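Local coordinates for kelch domain-containing protein (Colletotrichum graminicola M1.001, PDB 5C92), which probably oxidises alcohols at a mononuclear copper centre, as a copper-radical oxidase of the galactose oxidase family built on a beta-propeller, at residues Ala18-Pro23 with Val418-His423; Phe280-Val285 with Tyr334-Leu339; Thr25-Val30 with Leu51-Thr56; Ser221-Ser226 with Thr422-Thr427; Lys11-Pro16 with Gly57-Ala62. One frame throughout, in Å; residues are numbered along the deposited sequence.

Contact 1: Ala18-Pro23 with Val418-His423. With CU1 (copper (I) ion), chain D.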
# COMPACT_ATOMS: atom_id res chain seq x y z
N ALA A 18 -7.44 -3.84 -7.97
CA ALA A 18 -6.38 -4.23 -7.04
C ALA A 18 -5.15 -4.42 -7.88
O ALA A 18 -5.22 -4.86 -9.04
CB ALA A 18 -6.72 -5.53 -6.35
N VAL A 19 -4.03 -4.06 -7.30
CA VAL A 19 -2.75 -4.16 -7.96
C VAL A 19 -1.66 -4.52 -6.95
O VAL A 19 -1.76 -4.23 -5.74
CB VAL A 19 -2.33 -2.86 -8.68
CG1 VAL A 19 -3.39 -2.42 -9.69
CG2 VAL A 19 -1.99 -1.72 -7.70
N ALA A 20 -0.64 -5.20 -7.44
CA ALA A 20 0.50 -5.63 -6.60
C ALA A 20 1.78 -5.54 -7.39
O ALA A 20 1.81 -5.88 -8.60
CB ALA A 20 0.29 -7.05 -6.15
N LEU A 21 2.83 -5.05 -6.75
CA LEU A 21 4.18 -5.15 -7.31
C LEU A 21 4.81 -6.52 -7.04
O LEU A 21 4.88 -6.97 -5.90
CB LEU A 21 5.09 -4.06 -6.77
CG LEU A 21 6.42 -3.85 -7.47
CD1 LEU A 21 6.20 -3.16 -8.79
CD2 LEU A 21 7.42 -3.05 -6.63
N VAL A 22 5.25 -7.21 -8.10
CA VAL A 22 5.78 -8.58 -7.96
C VAL A 22 7.27 -8.46 -7.59
O VAL A 22 8.05 -7.79 -8.32
CB VAL A 22 5.63 -9.43 -9.24
CG1 VAL A 22 5.97 -10.90 -8.92
CG2 VAL A 22 4.23 -9.26 -9.82
N PRO A 23 7.68 -9.14 -6.52
CA PRO A 23 9.10 -9.09 -6.17
C PRO A 23 10.02 -9.61 -7.31
O PRO A 23 9.60 -10.43 -8.15
CB PRO A 23 9.18 -10.01 -4.95
CG PRO A 23 7.85 -9.92 -4.33
CD PRO A 23 6.90 -9.81 -5.47
N VAL A 418 7.91 -3.59 -0.56
CA VAL A 418 7.13 -3.97 -1.70
C VAL A 418 5.68 -4.19 -1.27
O VAL A 418 5.42 -4.83 -0.26
CB VAL A 418 7.73 -5.25 -2.38
CG1 VAL A 418 6.85 -5.67 -3.54
CG2 VAL A 418 9.10 -4.95 -2.90
N SER A 419 4.73 -3.67 -2.07
CA SER A 419 3.37 -3.48 -1.59
C SER A 419 2.31 -3.75 -2.65
O SER A 419 2.58 -4.17 -3.79
CB SER A 419 3.21 -2.06 -0.98
OG SER A 419 3.20 -1.07 -2.01
N ALA A 420 1.07 -3.65 -2.20
CA ALA A 420 -0.11 -3.95 -3.01
C ALA A 420 -1.25 -3.09 -2.50
O ALA A 420 -1.23 -2.67 -1.32
CB ALA A 420 -0.50 -5.40 -2.85
N THR A 421 -2.25 -2.84 -3.32
CA THR A 421 -3.32 -1.96 -2.86
C THR A 421 -4.62 -2.23 -3.55
O THR A 421 -4.65 -2.72 -4.71
CB THR A 421 -2.95 -0.44 -2.97
OG1 THR A 421 -3.93 0.37 -2.31
CG2 THR A 421 -2.87 0.01 -4.37
N THR A 422 -5.68 -2.04 -2.78
CA THR A 422 -7.06 -2.02 -3.29
C THR A 422 -7.92 -1.24 -2.26
O THR A 422 -7.61 -1.25 -1.05
CB THR A 422 -7.61 -3.44 -3.59
OG1 THR A 422 -8.86 -3.36 -4.29
CG2 THR A 422 -7.83 -4.28 -2.34
N HIS A 423 -8.85 -0.45 -2.77
CA HIS A 423 -9.85 0.24 -1.95
C HIS A 423 -9.23 1.24 -0.98
O HIS A 423 -9.77 1.42 0.10
CB HIS A 423 -10.68 -0.78 -1.15
CG HIS A 423 -11.66 -1.52 -1.98
ND1 HIS A 423 -11.29 -2.55 -2.83
CD2 HIS A 423 -12.98 -1.33 -2.18
CE1 HIS A 423 -12.35 -3.00 -3.47
NE2 HIS A 423 -13.38 -2.26 -3.11
CU CU1 D . -15.43 -2.22 -3.77

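Contact 2: Phe280-Val285 with Tyr334-Leu339. With CU1 (copper (I) ion), chain D.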
# COMPACT_ATOMS: atom_id res chain seq x y z
N PHE A 280 -11.43 8.30 -1.51
CA PHE A 280 -11.05 7.29 -2.52
C PHE A 280 -9.78 7.62 -3.33
O PHE A 280 -9.47 6.93 -4.28
CB PHE A 280 -12.18 6.92 -3.48
CG PHE A 280 -13.50 6.69 -2.81
CD1 PHE A 280 -13.63 5.81 -1.75
CD2 PHE A 280 -14.65 7.33 -3.28
CE1 PHE A 280 -14.86 5.59 -1.15
CE2 PHE A 280 -15.87 7.13 -2.67
CZ PHE A 280 -15.96 6.30 -1.57
N ALA A 281 -8.90 8.44 -2.75
CA ALA A 281 -7.56 8.69 -3.29
C ALA A 281 -6.62 7.55 -2.90
O ALA A 281 -6.99 6.64 -2.16
CB ALA A 281 -7.04 9.99 -2.74
N ASN A 282 -5.42 7.63 -3.43
CA ASN A 282 -4.32 6.74 -3.04
C ASN A 282 -3.16 7.64 -2.72
O ASN A 282 -3.00 8.69 -3.34
CB ASN A 282 -3.94 5.79 -4.22
CG ASN A 282 -4.99 4.75 -4.49
OD1 ASN A 282 -4.92 3.66 -3.98
ND2 ASN A 282 -6.01 5.11 -5.27
N ALA A 283 -2.36 7.19 -1.77
CA ALA A 283 -1.12 7.84 -1.38
C ALA A 283 0.04 6.88 -1.52
O ALA A 283 -0.01 5.76 -1.00
CB ALA A 283 -1.18 8.31 0.06
N VAL A 284 1.11 7.38 -2.12
CA VAL A 284 2.30 6.58 -2.43
C VAL A 284 3.57 7.30 -1.90
O VAL A 284 3.81 8.44 -2.26
CB VAL A 284 2.42 6.34 -3.93
CG1 VAL A 284 3.70 5.60 -4.28
CG2 VAL A 284 1.22 5.58 -4.43
N VAL A 285 4.32 6.63 -1.02
CA VAL A 285 5.67 7.12 -0.60
C VAL A 285 6.78 6.75 -1.59
O VAL A 285 6.80 5.66 -2.16
CB VAL A 285 6.00 6.66 0.82
CG1 VAL A 285 6.17 5.14 0.93
CG2 VAL A 285 7.22 7.43 1.32
N TYR A 334 -13.70 5.91 -6.74
CA TYR A 334 -13.86 4.60 -6.13
C TYR A 334 -13.23 3.54 -7.02
O TYR A 334 -13.50 3.52 -8.21
CB TYR A 334 -15.34 4.24 -5.94
CG TYR A 334 -15.57 3.08 -5.03
CD1 TYR A 334 -15.03 3.07 -3.74
CD2 TYR A 334 -16.38 2.02 -5.40
CE1 TYR A 334 -15.28 2.02 -2.87
CE2 TYR A 334 -16.66 0.97 -4.49
CZ TYR A 334 -16.12 1.01 -3.23
OH TYR A 334 -16.37 0.02 -2.33
N HIS A 335 -12.60 2.57 -6.39
CA HIS A 335 -11.88 1.47 -7.08
C HIS A 335 -10.65 1.84 -7.95
O HIS A 335 -10.26 1.07 -8.84
CB HIS A 335 -12.88 0.70 -7.95
CG HIS A 335 -13.80 -0.17 -7.19
ND1 HIS A 335 -14.94 -0.68 -7.75
CD2 HIS A 335 -13.75 -0.64 -5.92
CE1 HIS A 335 -15.58 -1.40 -6.84
NE2 HIS A 335 -14.86 -1.42 -5.74
N SER A 336 -10.11 3.05 -7.74
CA SER A 336 -8.86 3.48 -8.32
C SER A 336 -7.69 2.95 -7.50
O SER A 336 -7.84 2.63 -6.31
CB SER A 336 -8.80 5.02 -8.46
OG SER A 336 -8.74 5.73 -7.22
N THR A 337 -6.52 2.85 -8.13
CA THR A 337 -5.30 2.32 -7.46
C THR A 337 -4.09 3.16 -7.85
O THR A 337 -4.13 3.86 -8.87
CB THR A 337 -5.01 0.86 -7.84
OG1 THR A 337 -4.98 0.73 -9.29
CG2 THR A 337 -6.03 -0.07 -7.25
N ALA A 338 -3.08 3.19 -6.97
CA ALA A 338 -1.78 3.76 -7.30
C ALA A 338 -0.69 3.01 -6.58
O ALA A 338 -0.96 2.41 -5.55
CB ALA A 338 -1.72 5.23 -6.97
N LEU A 339 0.50 2.93 -7.16
CA LEU A 339 1.56 2.07 -6.58
C LEU A 339 2.92 2.48 -7.10
O LEU A 339 3.06 2.83 -8.25
CB LEU A 339 1.33 0.60 -6.89
CG LEU A 339 1.94 -0.45 -5.96
CD1 LEU A 339 1.10 -0.57 -4.71
CD2 LEU A 339 2.00 -1.83 -6.62
CU CU1 D . -15.43 -2.22 -3.77
O HOH W 1 -9.41 4.14 -4.45
O HOH W 2 -6.56 7.27 -6.92
O HOH W 3 -6.32 1.30 -3.51

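Contact 3: Thr25-Val30 with Leu51-Thr56. With NAG (2-acetamido-2-deoxy-beta-D-glucopyranose), chain B; ACT (acetate ion), chain E.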
# COMPACT_ATOMS: atom_id res chain seq x y z
N THR A 25 11.15 -9.12 -10.32
CA THR A 25 10.95 -8.41 -11.59
C THR A 25 10.50 -6.97 -11.41
O THR A 25 10.83 -6.10 -12.24
CB THR A 25 9.90 -9.09 -12.45
OG1 THR A 25 8.71 -9.29 -11.68
CG2 THR A 25 10.40 -10.47 -12.90
N GLY A 26 9.60 -6.74 -10.46
CA GLY A 26 8.88 -5.47 -10.42
C GLY A 26 7.74 -5.34 -11.41
O GLY A 26 7.30 -4.23 -11.72
N ASN A 27 7.27 -6.46 -11.95
CA ASN A 27 6.08 -6.40 -12.79
C ASN A 27 4.86 -6.03 -11.94
O ASN A 27 4.84 -6.22 -10.72
CB ASN A 27 5.84 -7.75 -13.50
CG ASN A 27 6.96 -8.08 -14.49
OD1 ASN A 27 7.63 -7.19 -15.02
ND2 ASN A 27 7.16 -9.37 -14.73
N LEU A 28 3.86 -5.50 -12.60
CA LEU A 28 2.63 -5.03 -11.95
C LEU A 28 1.50 -5.96 -12.30
O LEU A 28 1.12 -6.11 -13.48
CB LEU A 28 2.28 -3.63 -12.43
CG LEU A 28 1.04 -2.99 -11.78
CD1 LEU A 28 1.37 -2.56 -10.34
CD2 LEU A 28 0.72 -1.79 -12.64
N LEU A 29 1.03 -6.66 -11.29
CA LEU A 29 -0.06 -7.60 -11.42
C LEU A 29 -1.37 -6.87 -11.03
O LEU A 29 -1.38 -6.12 -10.02
CB LEU A 29 0.19 -8.74 -10.47
CG LEU A 29 -0.88 -9.84 -10.37
CD1 LEU A 29 -1.06 -10.57 -11.68
CD2 LEU A 29 -0.48 -10.81 -9.26
N VAL A 30 -2.42 -7.02 -11.83
CA VAL A 30 -3.68 -6.29 -11.58
C VAL A 30 -4.77 -7.30 -11.62
O VAL A 30 -4.66 -8.30 -12.34
CB VAL A 30 -3.93 -5.09 -12.55
CG1 VAL A 30 -2.67 -4.21 -12.64
CG2 VAL A 30 -4.35 -5.49 -13.95
N LEU A 51 -1.21 -8.54 -16.30
CA LEU A 51 0.14 -8.25 -15.85
C LEU A 51 0.87 -7.34 -16.84
O LEU A 51 0.85 -7.59 -18.04
CB LEU A 51 0.86 -9.55 -15.70
CG LEU A 51 2.30 -9.47 -15.22
CD1 LEU A 51 2.33 -9.35 -13.72
CD2 LEU A 51 2.94 -10.77 -15.69
N TYR A 52 1.44 -6.25 -16.30
CA TYR A 52 2.28 -5.33 -17.02
C TYR A 52 3.71 -5.72 -16.72
O TYR A 52 4.16 -5.69 -15.56
CB TYR A 52 2.00 -3.88 -16.57
CG TYR A 52 2.89 -2.85 -17.20
CD1 TYR A 52 4.10 -2.51 -16.63
CD2 TYR A 52 2.52 -2.21 -18.36
CE1 TYR A 52 4.94 -1.59 -17.23
CE2 TYR A 52 3.36 -1.29 -18.98
CZ TYR A 52 4.55 -0.99 -18.41
OH TYR A 52 5.30 -0.02 -18.99
N ASN A 53 4.46 -5.97 -17.78
CA ASN A 53 5.86 -6.37 -17.67
C ASN A 53 6.71 -5.16 -17.78
O ASN A 53 6.78 -4.59 -18.85
CB ASN A 53 6.22 -7.40 -18.79
CG ASN A 53 7.63 -7.99 -18.63
OD1 ASN A 53 8.61 -7.31 -18.80
ND2 ASN A 53 7.70 -9.28 -18.35
N VAL A 54 7.49 -4.86 -16.72
CA VAL A 54 8.34 -3.65 -16.76
C VAL A 54 9.61 -3.83 -17.55
O VAL A 54 10.23 -2.86 -17.90
CB VAL A 54 8.69 -3.07 -15.33
CG1 VAL A 54 7.40 -2.71 -14.59
CG2 VAL A 54 9.47 -4.08 -14.48
N ASN A 55 10.07 -5.04 -17.75
CA ASN A 55 11.24 -5.24 -18.61
C ASN A 55 10.86 -4.94 -20.07
O ASN A 55 11.65 -4.34 -20.76
CB ASN A 55 11.79 -6.67 -18.48
CG ASN A 55 13.03 -6.91 -19.31
OD1 ASN A 55 14.00 -6.25 -19.14
ND2 ASN A 55 13.03 -7.96 -20.08
N THR A 56 9.69 -5.38 -20.55
CA THR A 56 9.37 -5.22 -21.98
C THR A 56 8.49 -4.02 -22.27
O THR A 56 8.48 -3.49 -23.39
CB THR A 56 8.65 -6.43 -22.53
OG1 THR A 56 7.43 -6.62 -21.83
CG2 THR A 56 9.50 -7.69 -22.43
C1 NAG B . 6.29 -5.45 -26.79
C2 NAG B . 7.67 -4.77 -26.66
C3 NAG B . 8.29 -4.55 -28.04
C4 NAG B . 8.23 -5.84 -28.82
C5 NAG B . 6.81 -6.33 -28.92
C6 NAG B . 6.69 -7.61 -29.80
C7 NAG B . 6.95 -2.36 -26.37
C8 NAG B . 7.02 -1.23 -25.39
N2 NAG B . 7.53 -3.48 -25.97
O3 NAG B . 9.64 -4.11 -27.95
O4 NAG B . 8.72 -5.56 -30.13
O5 NAG B . 6.32 -6.61 -27.59
O6 NAG B . 5.31 -7.95 -29.82
O7 NAG B . 6.38 -2.22 -27.44
C ACT E . 7.29 1.99 -16.21
O ACT E . 7.38 3.26 -16.13
OXT ACT E . 6.98 1.42 -17.33
CH3 ACT E . 7.69 1.12 -15.00
O HOH W 4 10.23 -7.89 -15.80

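Contact 4: Ser221-Ser226 with Thr422-Thr427. With CU1 (copper (I) ion), chain D.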
# COMPACT_ATOMS: atom_id res chain seq x y z
N SER A 221 -12.85 9.36 9.00
CA SER A 221 -12.17 9.62 7.70
C SER A 221 -12.15 8.35 6.77
O SER A 221 -11.10 7.86 6.40
CB SER A 221 -10.75 10.14 7.99
OG SER A 221 -10.74 11.53 8.39
N MET A 222 -13.31 7.73 6.58
CA MET A 222 -13.41 6.55 5.74
C MET A 222 -12.85 6.83 4.34
O MET A 222 -13.15 7.88 3.73
CB MET A 222 -14.82 6.01 5.68
CG MET A 222 -15.03 4.78 4.76
SD MET A 222 -14.12 3.37 5.37
CE MET A 222 -15.13 2.86 6.76
N CYS A 223 -11.96 5.94 3.91
CA CYS A 223 -11.27 6.00 2.59
C CYS A 223 -10.48 7.29 2.47
O CYS A 223 -10.28 7.84 1.38
CB CYS A 223 -12.29 5.79 1.47
SG CYS A 223 -13.02 4.12 1.60
N GLY A 224 -10.04 7.81 3.62
CA GLY A 224 -8.79 8.55 3.62
C GLY A 224 -7.59 7.63 3.43
O GLY A 224 -7.71 6.42 3.42
N VAL A 225 -6.41 8.22 3.33
CA VAL A 225 -5.19 7.47 3.08
C VAL A 225 -4.15 7.70 4.17
O VAL A 225 -4.07 8.79 4.76
CB VAL A 225 -4.61 7.82 1.69
CG1 VAL A 225 -5.50 7.21 0.62
CG2 VAL A 225 -4.50 9.33 1.46
N SER A 226 -3.28 6.72 4.33
CA SER A 226 -2.16 6.87 5.21
C SER A 226 -0.98 6.07 4.71
O SER A 226 -1.13 5.13 3.95
CB SER A 226 -2.56 6.42 6.61
OG SER A 226 -2.80 5.03 6.65
N THR A 422 -5.68 -2.04 -2.78
CA THR A 422 -7.06 -2.02 -3.29
C THR A 422 -7.92 -1.24 -2.26
O THR A 422 -7.61 -1.25 -1.05
CB THR A 422 -7.61 -3.44 -3.59
OG1 THR A 422 -8.86 -3.36 -4.29
CG2 THR A 422 -7.83 -4.28 -2.34
N HIS A 423 -8.85 -0.45 -2.77
CA HIS A 423 -9.85 0.24 -1.95
C HIS A 423 -9.23 1.24 -0.98
O HIS A 423 -9.77 1.42 0.10
CB HIS A 423 -10.68 -0.78 -1.15
CG HIS A 423 -11.66 -1.52 -1.98
ND1 HIS A 423 -11.29 -2.55 -2.83
CD2 HIS A 423 -12.98 -1.33 -2.18
CE1 HIS A 423 -12.35 -3.00 -3.47
NE2 HIS A 423 -13.38 -2.26 -3.11
N THR A 424 -8.11 1.85 -1.38
CA THR A 424 -7.34 2.79 -0.63
C THR A 424 -6.43 2.16 0.42
O THR A 424 -5.73 2.90 1.09
CB THR A 424 -8.15 3.94 0.10
OG1 THR A 424 -8.86 3.45 1.26
CG2 THR A 424 -9.08 4.67 -0.89
N VAL A 425 -6.48 0.85 0.61
CA VAL A 425 -5.76 0.20 1.70
C VAL A 425 -4.43 -0.34 1.17
O VAL A 425 -4.40 -1.08 0.15
CB VAL A 425 -6.62 -0.91 2.29
CG1 VAL A 425 -5.89 -1.68 3.40
CG2 VAL A 425 -7.87 -0.28 2.83
N ASN A 426 -3.35 0.15 1.74
CA ASN A 426 -2.03 -0.42 1.48
C ASN A 426 -1.21 -0.49 2.75
O ASN A 426 -0.45 0.41 3.04
CB ASN A 426 -1.29 0.32 0.36
CG ASN A 426 0.03 -0.34 -0.02
OD1 ASN A 426 0.55 -1.18 0.70
ND2 ASN A 426 0.63 0.14 -1.08
N THR A 427 -1.35 -1.59 3.49
CA THR A 427 -0.59 -1.77 4.74
C THR A 427 0.84 -2.17 4.55
O THR A 427 1.60 -2.14 5.52
CB THR A 427 -1.22 -2.80 5.68
OG1 THR A 427 -1.12 -4.13 5.14
CG2 THR A 427 -2.69 -2.45 5.91
CU CU1 D . -15.43 -2.22 -3.77
O HOH W 5 -7.71 3.71 3.73
O HOH W 6 -3.79 4.16 2.46
O HOH W 7 -0.40 2.98 2.44

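Contact 5: Lys11-Pro16 with Gly57-Ala62. With NAG (2-acetamido-2-deoxy-beta-D-glucopyranose), chain B.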
# COMPACT_ATOMS: atom_id res chain seq x y z
N LYS A 11 -4.03 0.45 -21.21
CA LYS A 11 -5.42 0.04 -21.01
C LYS A 11 -5.46 -1.46 -20.82
O LYS A 11 -5.34 -2.22 -21.78
CB LYS A 11 -6.30 0.50 -22.21
CG LYS A 11 -7.80 0.23 -22.12
CD LYS A 11 -8.54 0.95 -23.25
CE LYS A 11 -10.05 1.01 -23.09
NZ LYS A 11 -10.59 -0.32 -23.47
N PHE A 12 -5.67 -1.87 -19.58
CA PHE A 12 -5.76 -3.26 -19.25
C PHE A 12 -7.08 -3.90 -19.72
O PHE A 12 -8.07 -3.22 -19.90
CB PHE A 12 -5.63 -3.45 -17.75
CG PHE A 12 -4.26 -3.22 -17.21
CD1 PHE A 12 -3.30 -4.24 -17.23
CD2 PHE A 12 -3.90 -1.98 -16.68
CE1 PHE A 12 -2.04 -4.04 -16.69
CE2 PHE A 12 -2.64 -1.77 -16.16
CZ PHE A 12 -1.72 -2.80 -16.12
N PRO A 13 -7.09 -5.21 -19.86
CA PRO A 13 -8.26 -5.98 -20.27
C PRO A 13 -9.07 -6.39 -19.04
O PRO A 13 -9.99 -7.14 -19.16
CB PRO A 13 -7.65 -7.23 -20.86
CG PRO A 13 -6.35 -7.40 -20.11
CD PRO A 13 -5.85 -6.01 -19.96
N VAL A 14 -8.63 -6.02 -17.85
CA VAL A 14 -9.49 -5.99 -16.67
C VAL A 14 -9.39 -4.61 -15.98
O VAL A 14 -8.41 -3.92 -16.16
CB VAL A 14 -9.12 -7.10 -15.65
CG1 VAL A 14 -9.04 -8.45 -16.29
CG2 VAL A 14 -7.79 -6.82 -14.93
N VAL A 15 -10.38 -4.21 -15.20
CA VAL A 15 -10.29 -2.94 -14.49
C VAL A 15 -9.35 -3.13 -13.31
O VAL A 15 -9.56 -4.04 -12.52
CB VAL A 15 -11.63 -2.48 -13.96
CG1 VAL A 15 -11.47 -1.10 -13.28
CG2 VAL A 15 -12.65 -2.48 -15.08
N PRO A 16 -8.25 -2.37 -13.25
CA PRO A 16 -7.22 -2.63 -12.21
C PRO A 16 -7.65 -2.06 -10.86
O PRO A 16 -7.06 -1.09 -10.36
CB PRO A 16 -5.99 -1.95 -12.78
CG PRO A 16 -6.55 -0.82 -13.55
CD PRO A 16 -7.85 -1.27 -14.14
N GLY A 57 7.70 -3.61 -21.29
CA GLY A 57 6.71 -2.52 -21.46
C GLY A 57 5.37 -3.04 -21.98
O GLY A 57 4.49 -2.28 -22.32
N ASN A 58 5.15 -4.35 -21.99
CA ASN A 58 3.93 -4.87 -22.55
C ASN A 58 3.05 -5.55 -21.51
O ASN A 58 3.52 -6.02 -20.48
CB ASN A 58 4.28 -5.86 -23.65
CG ASN A 58 4.83 -5.20 -24.89
OD1 ASN A 58 4.44 -4.08 -25.26
ND2 ASN A 58 5.75 -5.91 -25.57
N ILE A 59 1.76 -5.60 -21.84
CA ILE A 59 0.69 -6.12 -21.00
C ILE A 59 0.21 -7.41 -21.59
O ILE A 59 -0.09 -7.47 -22.78
CB ILE A 59 -0.48 -5.12 -21.01
CG1 ILE A 59 -0.09 -3.83 -20.27
CG2 ILE A 59 -1.73 -5.71 -20.42
CD1 ILE A 59 -1.03 -2.66 -20.48
N SER A 60 -0.10 -8.35 -20.74
CA SER A 60 -0.64 -9.60 -21.19
C SER A 60 -2.14 -9.63 -21.03
O SER A 60 -2.71 -8.96 -20.15
CB SER A 60 0.01 -10.75 -20.39
OG SER A 60 -0.19 -10.57 -19.00
N ASP A 61 -2.79 -10.44 -21.87
CA ASP A 61 -4.26 -10.46 -21.92
C ASP A 61 -4.78 -11.16 -20.66
O ASP A 61 -4.06 -11.86 -19.99
CB ASP A 61 -4.81 -11.11 -23.25
CG ASP A 61 -6.21 -10.50 -23.74
OD1 ASP A 61 -7.03 -10.05 -22.90
OD2 ASP A 61 -6.48 -10.40 -24.98
N ALA A 62 -6.05 -10.90 -20.35
CA ALA A 62 -6.70 -11.34 -19.13
C ALA A 62 -6.71 -12.86 -19.01
O ALA A 62 -7.00 -13.52 -19.98
CB ALA A 62 -8.14 -10.80 -19.11
C1 NAG B . 6.29 -5.45 -26.79
C2 NAG B . 7.67 -4.77 -26.66
C3 NAG B . 8.29 -4.55 -28.04
C4 NAG B . 8.23 -5.84 -28.82
C5 NAG B . 6.81 -6.33 -28.92
C6 NAG B . 6.69 -7.61 -29.80
C7 NAG B . 6.95 -2.36 -26.37
C8 NAG B . 7.02 -1.23 -25.39
N2 NAG B . 7.53 -3.48 -25.97
O3 NAG B . 9.64 -4.11 -27.95
O4 NAG B . 8.72 -5.56 -30.13
O5 NAG B . 6.32 -6.61 -27.59
O6 NAG B . 5.31 -7.95 -29.82
O7 NAG B . 6.38 -2.22 -27.44

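Contact 1: Ala18-Pro23 with Val418-His423
Val19 and Thr421 face each other as an antiparallel hydrogen-bonded pair, and a backbone ladder around them ties Ala18-Pro23 to Val418-His423. Val19 N donates to Thr421 O at 3.0 Å and Thr421 N returns a bond to Val19 O at 2.8 Å. One step further along, Leu21 N reaches Ser419 O at 3.1 Å, all three bonds being close to straight.

Apolar contacts fill both faces. On the face of Ala20 and Ala420 the two CB atoms meet at 3.8 Å, small side chains where the backbones come close. On the other face Val19 CG2 lies 3.9 Å from Thr421 CG2, the two side chains side by side and pointing the same way. Val418 crosses Leu21 at about a right angle; with CG1 anti to its backbone N (chi1 177°), that methyl lies 4.0 Å from Leu21 CB.

Polar groups continue the strand toward the metal. His423 ND1 donates to Thr422 OG1 at 2.9 Å, which helps fix the imidazole while NE2 binds copper, together with His335 and Tyr120. Thr422 OG1 is also hydrogen-bonded to Val17 O.

Strand 18-21, consistent with the inner strand of a propeller blade, thus lies between strand 28-31 and strand 412-422 of the early set region, which brings in a copper ligand as in galactose oxidase; strand 336-340 packs against Val19 and Thr421 through Thr337 and Leu339.

Contact 2: Phe280-Val285 with Tyr334-Leu339
Asn282 and Ser336 meet through water as well as directly, between parallel segments Phe280-Val285 and Tyr334-Leu339 whose strand axes come no closer than 6.6 Å and share no backbone ladder. One water donates to both Phe280 O and Ser336 O; a second accepts from Asn282 ND2 and donates to Ser336 OG, which is also bonded to Asn333 O. Asn282 CG lies beside its backbone N (chi1 -70°), carrying the amide across: ND2 gives Ser336 O a weak hydrogen bond of 3.3 Å, while OD1 takes a proton from a third water.

Apolar groups complete the contact. Asn282 CB and Val284 CG2 rest 3.6 and 3.9 Å from Ala338 CB. At the other end Tyr334 directs its ring edge at a face of Phe280 in a T-shaped pair, planes at 64° and CD1 3.6 Å from Phe280 CE1. Tyr334 OH is hydrogen-bonded to the hydroxyls of Tyr245 and Tyr120, and His335 binds copper. Neighbouring innermost strands round a central channel are typical of a beta-propeller, here with the copper site at one end.

Contact 3: Thr25-Val30 with Leu51-Thr56
Asn27 and Asn53 lie side by side at the end of strands 28-31 and 47-53, neighbouring antiparallel strands of what is consistent with a beta-propeller blade; their side chains point the same way, with amide planes 44° apart. Asn27 carries its CG beside the backbone N (chi1 -65°), which sends OD1 across to Val54 N, a hydrogen bond of 2.9 Å that enters tilted 31° from the carbonyl plane. A water also donates to OD1, and ND2 is held by Glu104, so both ends of this buried amide are engaged.

Leu28 and Tyr52 form the hydrogen-bonded pair of the ladder, their CB atoms adjacent on one face, while Tyr52 OH donates a hydrogen bond to an acetate, probably from the crystallisation liquor. On the other face Leu51 crosses Leu29 at a slant, its CD1 3.9 Å from Leu29 CB. Asn53 OD1 accepts from Thr56 N within its own segment, an Asx motif in the turn after the strand. Beyond it, Val54 CG1 approaches Gly26 O to 3.2 Å.

Contact 4: Ser221-Ser226 with Thr422-Thr427
A chi1 of 73° sets Thr424 OG1 between its own backbone N and carbonyl carbon, on the side where Cys223 and Gly224 pass, and turns CG2 toward Cys223 CB, 4.1 Å away. From there OG1 donates back to His423 O, in the carbonyl plane and on a lone pair, at an unusually short 2.5 Å. The same hydroxyl takes a proton from a water that also donates to Gly224 O, at 2.7 Å in both cases, so the threonine is tied through water to Ser221-Ser226.

Direct contact is otherwise thin. Val225 CG1 lies 4.2 Å from Thr424 CB, and a second water accepts from Ser226 N while donating to Thr424 O. Each segment contains a tight turn: a type II turn from Ser221 to Gly224, closed by Gly224 N to Ser221 O, and a type I' turn from Thr422 to Val425, whose Val425 N bonds to Thr422 O. Phe280 flanks Cys223 and also shares a backbone bond with it.

His423, a copper ligand, sits within the second turn. That turn, and the water bridges anchoring the following residue, would steady the backbone from which the imidazole reaches the metal, a second-shell effect inferred from the geometry.

Contact 5: Lys11-Pro16 with Gly57-Ala62
Ile59 lays its CD1 methyl over one face of the Phe12 ring, a CH-pi contact 4.3 Å from the centroid and 14° off the ring normal. With CG2 anti to its backbone N and CG1 beside it (chi1 -69°), Ile59 presents both branches to the ring, CG2 coming within 3.8 Å of Phe12 CD1. Two further neighbours touch the aromatic group: Trp347 meets the ring nearly perpendicularly, and Val30 reaches it from strand 28-31.

Apolar packing continues along the loop. Pro13 spans from Ile59 to Ala62, its CG 4.0 Å from Ala62 CB, and Val14 CG1 touches the same methyl at 3.8 Å.

Among polar atoms, Asp61 OD1 accepts from Ala62 N at 2.9 Å with its anti lone pair, a bond inside Gly57-Ala62, and the same oxygen lies 3.5 Å from Pro13 CB.

At the other end of the segment Asn58 ND2 is covalently joined to C1 of an N-acetylglucosamine, whose N2 bonds to Thr56 O. Gly57 and Asn58 both face Asn53, a G1 beta bulge at the turn between strands 47-53 and 58-66, so the arrangement is that of a glycosylated beta hairpin packed on the loop after strand 5-11.

In the fold
The five contacts run from the sugar-bearing surface to the copper site. Contacts 3 and 1 pair strands of one series, 58-66, 47-53, 28-31, 18-21 and 412-422, and contact 5 packs a loop on its outer strand 58-66, so the N-terminal part of the chain is joined edge to edge with the C-terminal E-set region. Contact 3 is nested within the loops closed by contacts 5 and 1. Contact 2, nested within the loops of contacts 1 and 4, has its centre about 11 Å from that of contact 1 and about 8 Å from that of contact 4. Contacts 1 and 4 share Thr422 and His423, and with contact 2 converge on copper. Distant sequence segments thus assemble one metal site.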